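Local coordinates for protein thermosome subunit (Methanococcoides burtonii, PDB 3AQ1) that is a group II chaperonin subunit that probably binds and hydrolyses ATP and assists the folding of other proteins, at residues V52-L57 with E461-I466; E76-A81 with S389-A394; T110-K115 with E122-L127; I153-G158 with H333-L338. All blocks are in the same frame, centred on the assembly; numbering follows the deposited sequence.

Interaction 1: V52-L57 with E461-I466; sequences VLSGEL and EATVMI
No ring or other flat side chain takes part where Ser-54 and Leu-57 meet Ala-462 and Thr-463; hydroxyls and short aliphatic branches do the touching. Thr-463 is the centre of the contact. Its first torsion (chi1 -69°) sets OG1 beside the backbone N and CG2 anti to it, which points both branches at helix 45-65. OG1 gives its proton to the carbonyl oxygen of Ala-459, one turn back on its own helix, and can therefore serve as acceptor toward Ser-54, whose OG reaches it over 3.5 Å in a weak hydrogen bond. Thr-463 OG1 also lies 3.4 Å from Ser-54 O. The serine hydroxyl extends away from its helix and lies near the methyl of Ala-462, with OG to CB at 4.1 Å. One turn further along, Leu-57 crosses Thr-463 at about a right angle: its CB lies 3.6 Å from Thr-463 OG1 and 3.9 Å from Thr-463 CG2, putting the base of the leucine against both branches of the threonine. With an alanine at Thr-463, both branches go, and Ser-54 OG is likely to lose its weak partner, Ala-459 O its hydroxyl, and Leu-57 CB the surface it rests on. The two helical segments run in the same general sense, crossing at -36° with their axes 9.1 Å apart, in the helical equatorial domain of the chaperonin. Helix 383-394 borders the pair through Ala-394, which Leu-53 and Leu-57 both touch; helix 397-405 reaches Leu-53 through Ile-398, and helix 71-92 meets Thr-463 through Tyr-78.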
loop_
_atom_site.group_PDB
_atom_site.type_symbol
_atom_site.label_atom_id
_atom_site.label_comp_id
_atom_site.label_asym_id
_atom_site.label_seq_id
_atom_site.Cartn_x
_atom_site.Cartn_y
_atom_site.Cartn_z
ATOM N N VAL A 52 21.539 2.939 -10.205
ATOM C CA VAL A 52 22.062 3.418 -11.474
ATOM C C VAL A 52 22.418 4.893 -11.369
ATOM O O VAL A 52 23.433 5.344 -11.914
ATOM C CB VAL A 52 21.048 3.206 -12.636
ATOM C CG1 VAL A 52 21.535 3.878 -13.912
ATOM C CG2 VAL A 52 20.815 1.733 -12.866
ATOM N N LEU A 53 21.573 5.656 -10.684
ATOM C CA LEU A 53 21.785 7.094 -10.646
ATOM C C LEU A 53 22.952 7.416 -9.718
ATOM O O LEU A 53 23.730 8.328 -9.974
ATOM C CB LEU A 53 20.512 7.840 -10.254
ATOM C CG LEU A 53 20.677 9.355 -10.040
ATOM C CD1 LEU A 53 21.054 10.086 -11.327
ATOM C CD2 LEU A 53 19.416 9.973 -9.422
ATOM N N SER A 54 23.070 6.634 -8.655
ATOM C CA SER A 54 24.179 6.737 -7.724
ATOM C C SER A 54 25.556 6.476 -8.381
ATOM O O SER A 54 26.493 7.260 -8.202
ATOM C CB SER A 54 23.940 5.781 -6.556
ATOM O OG SER A 54 25.046 5.753 -5.677
ATOM N N GLY A 55 25.678 5.379 -9.125
ATOM C CA GLY A 55 26.880 5.113 -9.908
ATOM C C GLY A 55 27.270 6.276 -10.806
ATOM O O GLY A 55 28.420 6.707 -10.844
ATOM N N GLU A 56 26.287 6.804 -11.512
ATOM C CA GLU A 56 26.485 7.912 -12.415
ATOM C C GLU A 56 26.955 9.162 -11.692
ATOM O O GLU A 56 27.815 9.885 -12.183
ATOM C CB GLU A 56 25.171 8.208 -13.131
ATOM C CG GLU A 56 25.356 8.832 -14.477
ATOM C CD GLU A 56 26.285 8.011 -15.334
ATOM O OE1 GLU A 56 26.309 6.764 -15.167
ATOM O OE2 GLU A 56 26.992 8.622 -16.163
ATOM N N LEU A 57 26.364 9.434 -10.535
ATOM C CA LEU A 57 26.733 10.609 -9.766
ATOM C C LEU A 57 28.164 10.465 -9.284
ATOM O O LEU A 57 28.949 11.419 -9.359
ATOM C CB LEU A 57 25.791 10.804 -8.583
ATOM C CG LEU A 57 24.393 11.296 -8.952
ATOM C CD1 LEU A 57 23.415 11.242 -7.766
ATOM C CD2 LEU A 57 24.459 12.690 -9.548
ATOM N N GLU A 461 22.218 10.825 -1.270
ATOM C CA GLU A 461 22.742 10.542 0.072
ATOM C C GLU A 461 23.821 9.469 0.093
ATOM O O GLU A 461 24.740 9.522 0.906
ATOM C CB GLU A 461 21.621 10.125 1.030
ATOM C CG GLU A 461 20.633 11.227 1.385
ATOM C CD GLU A 461 21.256 12.359 2.159
ATOM O OE1 GLU A 461 22.440 12.242 2.538
ATOM O OE2 GLU A 461 20.560 13.366 2.389
ATOM N N ALA A 462 23.698 8.489 -0.792
ATOM C CA ALA A 462 24.664 7.406 -0.878
ATOM C C ALA A 462 25.959 7.895 -1.502
ATOM O O ALA A 462 27.052 7.490 -1.095
ATOM C CB ALA A 462 24.098 6.267 -1.701
ATOM N N THR A 463 25.822 8.748 -2.512
ATOM C CA THR A 463 26.963 9.280 -3.240
ATOM C C THR A 463 27.725 10.225 -2.334
ATOM O O THR A 463 28.948 10.155 -2.224
ATOM C CB THR A 463 26.505 10.032 -4.487
ATOM O OG1 THR A 463 25.967 9.095 -5.417
ATOM C CG2 THR A 463 27.653 10.765 -5.142
ATOM N N VAL A 464 26.985 11.104 -1.678
ATOM C CA VAL A 464 27.577 12.079 -0.783
ATOM C C VAL A 464 28.224 11.410 0.423
ATOM O O VAL A 464 29.279 11.821 0.881
ATOM C CB VAL A 464 26.533 13.096 -0.338
ATOM C CG1 VAL A 464 26.894 13.678 1.007
ATOM C CG2 VAL A 464 26.395 14.179 -1.405
ATOM N N MET A 465 27.601 10.360 0.925
ATOM C CA MET A 465 28.158 9.661 2.067
ATOM C C MET A 465 29.514 9.057 1.700
ATOM O O MET A 465 30.443 9.033 2.504
ATOM C CB MET A 465 27.184 8.586 2.540
ATOM C CG MET A 465 27.764 7.636 3.543
ATOM S SD MET A 465 26.535 7.148 4.741
ATOM C CE MET A 465 25.154 6.840 3.651
ATOM N N ILE A 466 29.625 8.581 0.471
ATOM C CA ILE A 466 30.854 7.992 -0.029
ATOM C C ILE A 466 31.942 9.039 -0.324
ATOM O O ILE A 466 33.130 8.763 -0.179
ATOM C CB ILE A 466 30.555 7.197 -1.299
ATOM C CG1 ILE A 466 29.690 5.985 -0.947
ATOM C CG2 ILE A 466 31.845 6.819 -2.036
ATOM C CD1 ILE A 466 29.510 5.008 -2.078
#

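Interaction 2: E76-A81 with S389-A394; sequences EGYRHA and SKFAEA
Phe-391 carries its ring out toward Ala-81 and Tyr-78 because CG stands anti to the backbone N (chi1 -165°), while Tyr-78 has CG beside its own backbone N and anti to the carbonyl carbon, which puts its ring where the edge of the phenylalanine meets it. The two aromatics form an offset edge-to-face pair, with the edge of Phe-391 turned to the face of Tyr-78. Their planes are inclined at 69° and their centroids lie 5.6 Å apart; the closest carbons are Tyr-78 CD1 and Phe-391 CD2, at 3.8 Å. A second interaction takes up one face of the phenylalanine. The methyl of Ala-81 sits above it in a CH-pi contact, CB being 3.6 Å from the ring centroid and 22° off the normal, displaced toward the CG side of the rim. Both helices belong to the equatorial domain, the largely helical part of the chaperonin fold built from the two ends of the chain, and here a helix from the first part packs on one from the second more than 300 residues later. Were Phe-391 a serine, the methyl of Ala-81 and the ring of Tyr-78 would probably lose the surface they pack on, and a gap would open between the helices. Phe-391 also touches Leu-373 of helix 364-378 and Ile-456 of helix 449-467, and all three residues that touch here are buried. At the far end of the other ring, Tyr-78 OH is hydrogen-bonded to the backbone oxygen of Leu-57, a polar anchor on helix 45-65 that probably limits the movement of the ring.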
loop_
_atom_site.group_PDB
_atom_site.type_symbol
_atom_site.label_atom_id
_atom_site.label_comp_id
_atom_site.label_asym_id
_atom_site.label_seq_id
_atom_site.Cartn_x
_atom_site.Cartn_y
_atom_site.Cartn_z
ATOM N N GLU A 76 27.754 19.347 -1.560
ATOM C CA GLU A 76 26.723 20.359 -1.348
ATOM C C GLU A 76 25.980 20.675 -2.637
ATOM O O GLU A 76 24.760 20.831 -2.629
ATOM C CB GLU A 76 27.303 21.623 -0.721
ATOM C CG GLU A 76 27.440 21.516 0.785
ATOM C CD GLU A 76 28.807 21.952 1.278
ATOM O OE1 GLU A 76 29.179 23.127 1.060
ATOM O OE2 GLU A 76 29.510 21.114 1.884
ATOM N N GLY A 77 26.715 20.749 -3.743
ATOM C CA GLY A 77 26.109 20.910 -5.053
ATOM C C GLY A 77 25.075 19.831 -5.346
ATOM O O GLY A 77 23.950 20.125 -5.743
ATOM N N TYR A 78 25.464 18.575 -5.148
ATOM C CA TYR A 78 24.558 17.450 -5.335
ATOM C C TYR A 78 23.343 17.556 -4.417
ATOM O O TYR A 78 22.206 17.400 -4.866
ATOM C CB TYR A 78 25.274 16.123 -5.070
ATOM C CG TYR A 78 26.113 15.589 -6.205
ATOM C CD1 TYR A 78 26.300 16.309 -7.372
ATOM C CD2 TYR A 78 26.738 14.363 -6.091
ATOM C CE1 TYR A 78 27.084 15.807 -8.395
ATOM C CE2 TYR A 78 27.516 13.850 -7.103
ATOM C CZ TYR A 78 27.685 14.569 -8.251
ATOM O OH TYR A 78 28.465 14.037 -9.250
ATOM N N ARG A 79 23.583 17.807 -3.134
ATOM C CA ARG A 79 22.494 17.874 -2.165
ATOM C C ARG A 79 21.533 19.014 -2.499
ATOM O O ARG A 79 20.325 18.913 -2.278
ATOM C CB ARG A 79 23.028 18.027 -0.744
ATOM C CG ARG A 79 21.926 18.113 0.301
ATOM C CD ARG A 79 22.493 18.353 1.681
ATOM N NE ARG A 79 23.468 17.334 2.044
ATOM C CZ ARG A 79 23.140 16.122 2.486
ATOM N NH1 ARG A 79 21.857 15.782 2.608
ATOM N NH2 ARG A 79 24.093 15.251 2.802
ATOM N N HIS A 80 22.078 20.094 -3.040
ATOM C CA HIS A 80 21.264 21.201 -3.503
ATOM C C HIS A 80 20.511 20.755 -4.761
ATOM O O HIS A 80 19.338 21.088 -4.965
ATOM C CB HIS A 80 22.155 22.424 -3.758
ATOM C CG HIS A 80 21.401 23.683 -4.048
ATOM N ND1 HIS A 80 21.961 24.744 -4.731
ATOM C CD2 HIS A 80 20.130 24.052 -3.758
ATOM C CE1 HIS A 80 21.069 25.711 -4.847
ATOM N NE2 HIS A 80 19.949 25.317 -4.267
ATOM N N ALA A 81 21.184 19.964 -5.588
ATOM C CA ALA A 81 20.555 19.413 -6.780
ATOM C C ALA A 81 19.336 18.587 -6.409
ATOM O O ALA A 81 18.249 18.828 -6.914
ATOM C CB ALA A 81 21.540 18.577 -7.569
ATOM N N SER A 389 25.260 20.889 -12.564
ATOM C CA SER A 389 25.185 20.581 -13.977
ATOM C C SER A 389 25.419 19.084 -14.195
ATOM O O SER A 389 24.714 18.440 -14.974
ATOM C CB SER A 389 26.214 21.417 -14.747
ATOM O OG SER A 389 26.048 21.268 -16.143
ATOM N N LYS A 390 26.406 18.530 -13.499
ATOM C CA LYS A 390 26.728 17.117 -13.648
ATOM C C LYS A 390 25.627 16.238 -13.067
ATOM O O LYS A 390 25.386 15.136 -13.556
ATOM C CB LYS A 390 28.083 16.791 -13.018
ATOM C CG LYS A 390 29.285 17.200 -13.876
ATOM C CD LYS A 390 29.411 16.319 -15.119
ATOM C CE LYS A 390 30.632 16.676 -15.965
ATOM N NZ LYS A 390 30.877 15.657 -17.034
ATOM N N PHE A 391 24.948 16.728 -12.034
ATOM C CA PHE A 391 23.816 16.002 -11.473
ATOM C C PHE A 391 22.759 15.892 -12.563
ATOM O O PHE A 391 22.361 14.791 -12.953
ATOM C CB PHE A 391 23.258 16.720 -10.240
ATOM C CG PHE A 391 22.327 15.876 -9.393
ATOM C CD1 PHE A 391 21.012 15.701 -9.745
ATOM C CD2 PHE A 391 22.765 15.300 -8.222
ATOM C CE1 PHE A 391 20.152 14.945 -8.952
ATOM C CE2 PHE A 391 21.906 14.543 -7.431
ATOM C CZ PHE A 391 20.603 14.372 -7.797
ATOM N N ALA A 392 22.328 17.042 -13.072
ATOM C CA ALA A 392 21.318 17.075 -14.123
ATOM C C ALA A 392 21.678 16.161 -15.303
ATOM O O ALA A 392 20.802 15.672 -16.002
ATOM C CB ALA A 392 21.081 18.503 -14.589
ATOM N N GLU A 393 22.967 15.916 -15.509
ATOM C CA GLU A 393 23.422 15.051 -16.598
ATOM C C GLU A 393 23.254 13.582 -16.255
ATOM O O GLU A 393 23.005 12.753 -17.130
ATOM C CB GLU A 393 24.901 15.289 -16.906
ATOM C CG GLU A 393 25.257 16.594 -17.597
ATOM C CD GLU A 393 26.671 16.543 -18.145
ATOM O OE1 GLU A 393 27.263 15.440 -18.098
ATOM O OE2 GLU A 393 27.185 17.581 -18.618
ATOM N N ALA A 394 23.433 13.261 -14.980
ATOM C CA ALA A 394 23.367 11.883 -14.529
ATOM C C ALA A 394 21.948 11.355 -14.675
ATOM O O ALA A 394 21.735 10.171 -14.973
ATOM C CB ALA A 394 23.837 11.780 -13.092
#

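Interaction 3: T110-K115 with E122-L127; sequences TAITGK and EKLSAL
Within the intermediate domain of the chaperonin fold, the loop that leaves helix 101-109 folds back on helix 121-132, with Ile-112 making the contact between these segments. It turns its side chain toward the helix and meets Leu-124 and Ser-125, two successive residues of one turn. The isoleucine chain is extended about the CB-CG1 bond (chi2 -179°), which carries CD1 to the far end of its reach. There the methyl fits between two different neighbours: it lies 3.8 Å from Leu-124 CD2 and just as far from Ser-125 OG. Leu-124 also offers its stem, with CB at 3.8 Å from Ile-112 CD1, and the two side chains cross at an oblique angle. The second branch of Ile-112, CG2, lies 4.1 Å from Leu-124 CD2. Beside them, helix 332-355 touches the loop at Ala-111 and the helix at Leu-124. Ser-125 OG is bonded to the backbone oxygen of Lys-121, so the hydroxyl has its polar partner on its own helix. The contact therefore rests on van der Waals packing and the burial of aliphatic carbon, which holds the loop against the helix without a directional polar bond between them.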
loop_
_atom_site.group_PDB
_atom_site.type_symbol
_atom_site.label_atom_id
_atom_site.label_comp_id
_atom_site.label_asym_id
_atom_site.label_seq_id
_atom_site.Cartn_x
_atom_site.Cartn_y
_atom_site.Cartn_z
ATOM N N THR A 110 -3.019 -0.155 -13.503
ATOM C CA THR A 110 -1.608 -0.428 -13.743
ATOM C C THR A 110 -1.065 -1.593 -12.913
ATOM O O THR A 110 -0.055 -2.205 -13.281
ATOM C CB THR A 110 -0.720 0.813 -13.489
ATOM O OG1 THR A 110 -0.597 1.055 -12.077
ATOM C CG2 THR A 110 -1.279 2.044 -14.195
ATOM N N ALA A 111 -1.715 -1.902 -11.796
ATOM C CA ALA A 111 -1.223 -2.968 -10.910
ATOM C C ALA A 111 -1.812 -4.342 -11.245
ATOM O O ALA A 111 -1.460 -5.358 -10.638
ATOM C CB ALA A 111 -1.461 -2.612 -9.432
ATOM N N ILE A 112 -2.680 -4.360 -12.244
ATOM C CA ILE A 112 -3.478 -5.525 -12.562
ATOM C C ILE A 112 -3.167 -5.972 -13.981
ATOM O O ILE A 112 -3.771 -5.492 -14.944
ATOM C CB ILE A 112 -4.993 -5.182 -12.441
ATOM C CG1 ILE A 112 -5.294 -4.519 -11.088
ATOM C CG2 ILE A 112 -5.861 -6.413 -12.691
ATOM C CD1 ILE A 112 -6.765 -4.173 -10.886
ATOM N N THR A 113 -2.227 -6.898 -14.114
ATOM C CA THR A 113 -1.749 -7.283 -15.438
ATOM C C THR A 113 -1.224 -8.717 -15.492
ATOM O O THR A 113 -1.109 -9.393 -14.471
ATOM C CB THR A 113 -0.664 -6.308 -15.932
ATOM O OG1 THR A 113 0.165 -5.920 -14.825
ATOM C CG2 THR A 113 -1.301 -5.060 -16.547
ATOM N N GLY A 114 -0.913 -9.180 -16.696
ATOM C CA GLY A 114 -0.434 -10.536 -16.871
ATOM C C GLY A 114 -1.465 -11.453 -17.500
ATOM O O GLY A 114 -2.454 -11.004 -18.085
ATOM N N LYS A 115 -1.225 -12.753 -17.384
ATOM C CA LYS A 115 -2.111 -13.744 -17.973
ATOM C C LYS A 115 -3.518 -13.565 -17.435
ATOM O O LYS A 115 -3.715 -13.485 -16.226
ATOM C CB LYS A 115 -1.599 -15.160 -17.684
ATOM C CG LYS A 115 -0.246 -15.455 -18.316
ATOM C CD LYS A 115 0.490 -16.574 -17.601
ATOM C CE LYS A 115 1.906 -16.709 -18.143
ATOM N NZ LYS A 115 2.727 -17.677 -17.367
ATOM N N GLU A 122 -11.136 -4.200 -15.773
ATOM C CA GLU A 122 -12.110 -3.153 -15.477
ATOM C C GLU A 122 -12.757 -3.315 -14.101
ATOM O O GLU A 122 -12.768 -2.382 -13.302
ATOM C CB GLU A 122 -13.199 -3.102 -16.553
ATOM C CG GLU A 122 -12.698 -2.775 -17.954
ATOM C CD GLU A 122 -12.062 -3.965 -18.679
ATOM O OE1 GLU A 122 -12.299 -5.135 -18.291
ATOM O OE2 GLU A 122 -11.328 -3.719 -19.659
ATOM N N LYS A 123 -13.300 -4.502 -13.838
ATOM C CA LYS A 123 -14.060 -4.760 -12.615
ATOM C C LYS A 123 -13.205 -4.760 -11.352
ATOM O O LYS A 123 -13.639 -4.274 -10.310
ATOM C CB LYS A 123 -14.851 -6.073 -12.709
ATOM C CG LYS A 123 -16.083 -6.028 -13.621
ATOM C CD LYS A 123 -16.564 -7.446 -13.953
ATOM C CE LYS A 123 -17.678 -7.486 -15.004
ATOM N NZ LYS A 123 -17.961 -8.893 -15.433
ATOM N N LEU A 124 -11.998 -5.306 -11.430
ATOM C CA LEU A 124 -11.128 -5.289 -10.263
ATOM C C LEU A 124 -10.652 -3.864 -9.943
ATOM O O LEU A 124 -10.401 -3.523 -8.789
ATOM C CB LEU A 124 -9.943 -6.228 -10.444
ATOM C CG LEU A 124 -9.258 -6.564 -9.125
ATOM C CD1 LEU A 124 -10.226 -7.303 -8.190
ATOM C CD2 LEU A 124 -8.018 -7.375 -9.369
ATOM N N SER A 125 -10.547 -3.031 -10.965
ATOM C CA SER A 125 -10.152 -1.644 -10.773
ATOM C C SER A 125 -11.230 -0.869 -10.017
ATOM O O SER A 125 -10.948 -0.125 -9.079
ATOM C CB SER A 125 -9.874 -0.983 -12.125
ATOM O OG SER A 125 -8.746 -1.568 -12.733
ATOM N N ALA A 126 -12.467 -1.056 -10.454
ATOM C CA ALA A 126 -13.622 -0.478 -9.800
ATOM C C ALA A 126 -13.677 -0.885 -8.333
ATOM O O ALA A 126 -13.938 -0.072 -7.455
ATOM C CB ALA A 126 -14.883 -0.913 -10.510
ATOM N N LEU A 127 -13.434 -2.159 -8.082
ATOM C CA LEU A 127 -13.510 -2.689 -6.739
ATOM C C LEU A 127 -12.407 -2.067 -5.886
ATOM O O LEU A 127 -12.664 -1.632 -4.766
ATOM C CB LEU A 127 -13.404 -4.217 -6.774
ATOM C CG LEU A 127 -13.527 -4.966 -5.461
ATOM C CD1 LEU A 127 -14.731 -4.439 -4.721
ATOM C CD2 LEU A 127 -13.653 -6.449 -5.730
#

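Interaction 4: I153-G158 with H333-L338; sequences IEKRAG and HVVDSL
Lys-155 lies obliquely across both Val-335 and Asp-336, the base of its chain against the valine and its charged end at the aspartate. Its CG is placed between the backbone N and the carbonyl carbon (chi1 53°), and a bend at the second torsion then carries the rest of the chain across the helix toward Asp-336. Val-335 approaches from the helix with CG1 over the stem of the lysine, 3.3 Å from Lys-155 CB and 3.7 Å from CG. The other methyl, CG2, is turned to the backbone and lies 4.0 Å from the carbonyl oxygen of Arg-156. Asp-336 starts out away from the strand, but its carboxylate comes back toward it, and OD1 forms a salt bridge of 3.6 Å with Lys-155 NZ. The same oxygen is equally near Lys-155 CE, so the carboxylate oxygen faces the end of the lysine chain, CE as much as NZ. At this length it is probably a modest electrostatic attraction, on the exposed lysine, beside the buried valine. The strand and helix segments run nearly antiparallel, at 155°, with axes 8.0 Å apart. Strand 151-157 is an edge strand of a three-stranded sheet in the intermediate domain and pairs in parallel with strand 323-329, which leads into helix 332-355. That helix packs along the edge strand, and Ile-153 carries the contact further by touching Asp-339, Leu-342, Asn-343 and Leu-346.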
loop_
_atom_site.group_PDB
_atom_site.type_symbol
_atom_site.label_atom_id
_atom_site.label_comp_id
_atom_site.label_asym_id
_atom_site.label_seq_id
_atom_site.Cartn_x
_atom_site.Cartn_y
_atom_site.Cartn_z
ATOM N N ILE A 153 -8.914 -8.693 3.022
ATOM C CA ILE A 153 -9.470 -9.423 1.902
ATOM C C ILE A 153 -9.740 -10.841 2.335
ATOM O O ILE A 153 -8.874 -11.511 2.870
ATOM C CB ILE A 153 -8.546 -9.413 0.674
ATOM C CG1 ILE A 153 -8.105 -7.980 0.360
ATOM C CG2 ILE A 153 -9.276 -9.970 -0.497
ATOM C CD1 ILE A 153 -7.442 -7.805 -0.999
ATOM N N GLU A 154 -10.974 -11.274 2.143
ATOM C CA GLU A 154 -11.395 -12.624 2.488
ATOM C C GLU A 154 -11.922 -13.211 1.190
ATOM O O GLU A 154 -12.909 -12.721 0.627
ATOM C CB GLU A 154 -12.492 -12.602 3.560
ATOM C CG GLU A 154 -13.029 -13.970 3.934
ATOM C CD GLU A 154 -12.056 -14.731 4.807
ATOM O OE1 GLU A 154 -11.265 -14.054 5.499
ATOM O OE2 GLU A 154 -12.070 -15.988 4.789
ATOM N N LYS A 155 -11.249 -14.233 0.682
ATOM C CA LYS A 155 -11.605 -14.719 -0.642
ATOM C C LYS A 155 -12.679 -15.796 -0.599
ATOM O O LYS A 155 -12.542 -16.817 0.073
ATOM C CB LYS A 155 -10.365 -15.141 -1.451
ATOM C CG LYS A 155 -9.455 -16.125 -0.771
ATOM C CD LYS A 155 -7.999 -15.914 -1.163
ATOM C CE LYS A 155 -7.128 -16.947 -0.452
ATOM N NZ LYS A 155 -5.681 -16.654 -0.589
ATOM N N ARG A 156 -13.769 -15.526 -1.303
ATOM C CA ARG A 156 -14.867 -16.465 -1.422
ATOM C C ARG A 156 -14.912 -17.093 -2.837
ATOM O O ARG A 156 -15.349 -16.459 -3.806
ATOM C CB ARG A 156 -16.178 -15.746 -1.115
ATOM C CG ARG A 156 -16.178 -14.967 0.186
ATOM C CD ARG A 156 -17.429 -15.275 1.010
ATOM N NE ARG A 156 -17.451 -16.663 1.473
ATOM C CZ ARG A 156 -16.446 -17.252 2.120
ATOM N NH1 ARG A 156 -15.327 -16.583 2.385
ATOM N NH2 ARG A 156 -16.558 -18.514 2.504
ATOM N N ALA A 157 -14.453 -18.335 -2.960
ATOM C CA ALA A 157 -14.461 -18.997 -4.258
ATOM C C ALA A 157 -15.892 -19.170 -4.760
ATOM O O ALA A 157 -16.785 -19.523 -3.988
ATOM C CB ALA A 157 -13.759 -20.334 -4.172
ATOM N N GLY A 158 -16.111 -18.907 -6.047
ATOM C CA GLY A 158 -17.421 -19.079 -6.656
ATOM C C GLY A 158 -18.115 -17.788 -7.062
ATOM O O GLY A 158 -18.031 -16.783 -6.351
ATOM N N HIS A 333 -8.892 -21.040 -7.987
ATOM C CA HIS A 333 -7.620 -20.487 -8.449
ATOM C C HIS A 333 -7.715 -19.060 -9.009
ATOM O O HIS A 333 -6.766 -18.282 -8.891
ATOM C CB HIS A 333 -6.884 -21.434 -9.415
ATOM C CG HIS A 333 -5.449 -21.057 -9.640
ATOM N ND1 HIS A 333 -4.457 -21.324 -8.720
ATOM C CD2 HIS A 333 -4.845 -20.409 -10.665
ATOM C CE1 HIS A 333 -3.302 -20.870 -9.174
ATOM N NE2 HIS A 333 -3.510 -20.308 -10.352
ATOM N N VAL A 334 -8.850 -18.725 -9.617
ATOM C CA VAL A 334 -9.113 -17.356 -10.059
ATOM C C VAL A 334 -8.991 -16.404 -8.871
ATOM O O VAL A 334 -8.321 -15.371 -8.912
ATOM C CB VAL A 334 -10.547 -17.233 -10.632
ATOM C CG1 VAL A 334 -10.910 -15.779 -10.904
ATOM C CG2 VAL A 334 -10.689 -18.066 -11.887
ATOM N N VAL A 335 -9.637 -16.777 -7.790
ATOM C CA VAL A 335 -9.703 -15.917 -6.635
ATOM C C VAL A 335 -8.354 -15.733 -5.935
ATOM O O VAL A 335 -8.135 -14.707 -5.292
ATOM C CB VAL A 335 -10.782 -16.423 -5.680
ATOM C CG1 VAL A 335 -10.195 -16.736 -4.326
ATOM C CG2 VAL A 335 -11.913 -15.427 -5.619
ATOM N N ASP A 336 -7.443 -16.699 -6.061
ATOM C CA ASP A 336 -6.094 -16.510 -5.518
ATOM C C ASP A 336 -5.377 -15.365 -6.232
ATOM O O ASP A 336 -4.778 -14.502 -5.586
ATOM C CB ASP A 336 -5.255 -17.785 -5.600
ATOM C CG ASP A 336 -5.724 -18.859 -4.641
ATOM O OD1 ASP A 336 -6.308 -18.523 -3.588
ATOM O OD2 ASP A 336 -5.507 -20.052 -4.944
ATOM N N SER A 337 -5.459 -15.359 -7.561
ATOM C CA SER A 337 -4.826 -14.340 -8.389
ATOM C C SER A 337 -5.458 -12.972 -8.212
ATOM O O SER A 337 -4.762 -11.956 -8.150
ATOM C CB SER A 337 -4.901 -14.730 -9.869
ATOM O OG SER A 337 -4.396 -16.031 -10.063
ATOM N N LEU A 338 -6.785 -12.939 -8.168
ATOM C CA LEU A 338 -7.480 -11.688 -7.899
ATOM C C LEU A 338 -6.997 -11.089 -6.574
ATOM O O LEU A 338 -6.661 -9.908 -6.516
ATOM C CB LEU A 338 -8.995 -11.890 -7.895
ATOM C CG LEU A 338 -9.574 -12.206 -9.275
ATOM C CD1 LEU A 338 -11.091 -12.398 -9.228
ATOM C CD2 LEU A 338 -9.185 -11.124 -10.275
#

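How the interactions relate
Interactions 1 and 2 belong to one equatorial core, their centres 11 Å apart. Leu-57 CD2 packs on Phe-391 CD2 at 3.4 Å, and Glu-461 OE2 forms a 2.8 Å salt bridge with Arg-79 NH1, so each helix of one contact is tied to a helix of the other. Interactions 3 and 4 lie in the intermediate domain with centres 14 Å apart, joined by Leu-124 CD2 and Leu-338 CD2 at 4.0 Å. The two groups are well separated: interaction 2 is about 48 Å from interaction 4, centre to centre. Helix 45-65 starts in the GDGTT sequence, which in relatives contacts nucleotide phosphates, placing interaction 1 on an element probably connected with ATP binding.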